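Side-chain contact in putative glucarate dehydratase (Pseudomonas fluorescens, PDB 4IT1), which probably catalyses the magnesium-dependent dehydration of D-glucarate to 5-dehydro-4-deoxy-D-glucarate, as a member of the mandelate racemase/muconate lactonizing enzyme family: residues D428-Q431 against M432-Y435. Numbering follows the deposited sequence.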
loop_
_atom_site.group_PDB
_atom_site.type_symbol
_atom_site.label_atom_id
_atom_site.label_comp_id
_atom_site.label_asym_id
_atom_site.label_seq_id
_atom_site.Cartn_x
_atom_site.Cartn_y
_atom_site.Cartn_z
ATOM N N ASP A 428 -19.001 12.447 -26.073
ATOM C CA ASP A 428 -19.058 11.559 -27.226
ATOM C C ASP A 428 -20.502 11.348 -27.697
ATOM O O ASP A 428 -20.747 11.033 -28.871
ATOM C CB ASP A 428 -18.404 10.210 -26.909
ATOM C CG ASP A 428 -16.947 10.335 -26.474
ATOM O OD1 ASP A 428 -16.516 11.430 -26.035
ATOM O OD2 ASP A 428 -16.234 9.307 -26.547
ATOM N N VAL A 429 -21.450 11.516 -26.774
ATOM C CA VAL A 429 -22.862 11.274 -27.067
ATOM C C VAL A 429 -23.440 12.413 -27.909
ATOM O O VAL A 429 -24.022 12.158 -28.965
ATOM C CB VAL A 429 -23.715 11.065 -25.790
ATOM C CG1 VAL A 429 -25.129 10.647 -26.164
ATOM C CG2 VAL A 429 -23.086 10.027 -24.874
ATOM N N ARG A 430 -23.288 13.657 -27.444
ATOM C CA ARG A 430 -23.678 14.807 -28.266
ATOM C C ARG A 430 -22.982 14.745 -29.624
ATOM O O ARG A 430 -23.618 14.910 -30.672
ATOM C CB ARG A 430 -23.359 16.133 -27.576
ATOM C CG ARG A 430 -24.039 17.320 -28.253
ATOM C CD ARG A 430 -24.198 18.531 -27.337
ATOM N NE ARG A 430 -24.997 18.275 -26.126
ATOM C CZ ARG A 430 -26.278 17.899 -26.111
ATOM N NH1 ARG A 430 -26.892 17.703 -24.955
ATOM N NH2 ARG A 430 -26.945 17.692 -27.243
ATOM N N GLN A 431 -21.679 14.471 -29.596
ATOM C CA GLN A 431 -20.889 14.429 -30.815
ATOM C C GLN A 431 -21.452 13.426 -31.805
ATOM O O GLN A 431 -21.592 13.744 -32.981
ATOM C CB GLN A 431 -19.414 14.149 -30.505
ATOM C CG GLN A 431 -18.471 14.296 -31.697
ATOM C CD GLN A 431 -18.461 15.698 -32.297
ATOM O OE1 GLN A 431 -18.601 16.705 -31.595
ATOM N NE2 GLN A 431 -18.285 15.765 -33.609
ATOM N N MET A 432 -21.807 12.227 -31.337
ATOM C CA MET A 432 -22.406 11.234 -32.239
ATOM C C MET A 432 -23.737 11.717 -32.819
ATOM O O MET A 432 -24.125 11.292 -33.917
ATOM C CB MET A 432 -22.559 9.860 -31.565
ATOM C CG MET A 432 -23.101 8.748 -32.465
ATOM S SD MET A 432 -22.193 8.394 -34.003
ATOM C CE MET A 432 -20.912 7.324 -33.386
ATOM N N GLN A 433 -24.425 12.608 -32.094
ATOM C CA GLN A 433 -25.746 13.084 -32.521
ATOM C C GLN A 433 -25.674 13.924 -33.804
ATOM O O GLN A 433 -26.676 14.099 -34.493
ATOM C CB GLN A 433 -26.482 13.816 -31.379
ATOM C CG GLN A 433 -27.194 12.855 -30.427
ATOM C CD GLN A 433 -27.671 13.474 -29.118
ATOM O OE1 GLN A 433 -27.488 14.662 -28.853
ATOM N NE2 GLN A 433 -28.281 12.644 -28.277
ATOM N N ARG A 434 -24.476 14.401 -34.137
ATOM C CA ARG A 434 -24.264 15.156 -35.373
ATOM C C ARG A 434 -24.251 14.266 -36.616
ATOM O O ARG A 434 -24.476 14.745 -37.729
ATOM C CB ARG A 434 -23.002 16.005 -35.279
ATOM C CG ARG A 434 -23.047 17.057 -34.179
ATOM C CD ARG A 434 -21.658 17.290 -33.627
ATOM N NE ARG A 434 -21.377 18.704 -33.390
ATOM C CZ ARG A 434 -20.741 19.504 -34.246
ATOM N NH1 ARG A 434 -20.313 19.043 -35.417
ATOM N NH2 ARG A 434 -20.535 20.777 -33.932
ATOM N N TYR A 435 -24.017 12.971 -36.424
ATOM C CA TYR A 435 -24.027 12.010 -37.535
ATOM C C TYR A 435 -25.348 11.259 -37.565
ATOM O O TYR A 435 -25.896 10.980 -38.633
ATOM C CB TYR A 435 -22.890 10.985 -37.402
ATOM C CG TYR A 435 -21.495 11.560 -37.271
ATOM C CD1 TYR A 435 -21.040 12.079 -36.056
ATOM C CD2 TYR A 435 -20.614 11.557 -38.359
ATOM C CE1 TYR A 435 -19.761 12.597 -35.930
ATOM C CE2 TYR A 435 -19.331 12.077 -38.243
ATOM C CZ TYR A 435 -18.908 12.590 -37.030
ATOM O OH TYR A 435 -17.632 13.098 -36.913
HETATM O O HOH W 1 -16.586 13.399 -34.769
#
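The Gln431 amide meets the Arg434 chain closely and Tyr435 more distantly, at its CE1. The flat amide faces the aliphatic part of Arg434: Gln431 CD is 3.8 Å from Arg434 CD. The amide and guanidinium planes are only 25° apart. Gln431 meets Tyr435 differently. Here the amide is steeply turned, with 71° between its plane and that of the ring. Gln431 NE2 donates to a water at 3.1 Å. The water lies in the plane of the Tyr435 ring. Its O is 2.4 Å from Tyr435 OH, a doubtfully short distance, so a bridge between the two side chains is tentative. Gln431 CG stands anti to the backbone N (chi1 -171°), and the bend at chi2 brings the amide across Arg434 CD. Tyr435 OH also bonds to Val178 N, and its ring meets that of Tyr174. The edge of the Tyr435 ring approaches the backbone too, with CD1 3.5 Å from Gln431 O.

Arg430 and Gln433 pair more loosely. Arg430 NH2 lies 3.5 Å from Gln433 OE1, but the angle is poor for a hydrogen bond and the planes are steeply inclined. The other end of this amide is held outside the segments, where Gln433 NE2 bonds to Trp439 O.

The backbone changes pitch beneath these side chains. Met432 N bonds to Asp428 O in the alpha-helical way. Gln433 N makes weak bonds to both Val429 O and Arg430 O. Arg434 N then bonds to Gln431 O, and Tyr435 N to Met432 O, each three residues back. Asp428, at the other end, bonds to Asn42 and forms a salt bridge with Arg426. The Asp428 side chain lies about 5 Å from a bound tartrate, probably from the crystallisation liquor. It is about 8 Å from the side chain of Lys215, the predicted proton acceptor, and about 12 Å from the magnesium ion. The arrangement is typical of the C-terminal end of a short alpha-helix tightening into 3-10-like turns, here near the metal site.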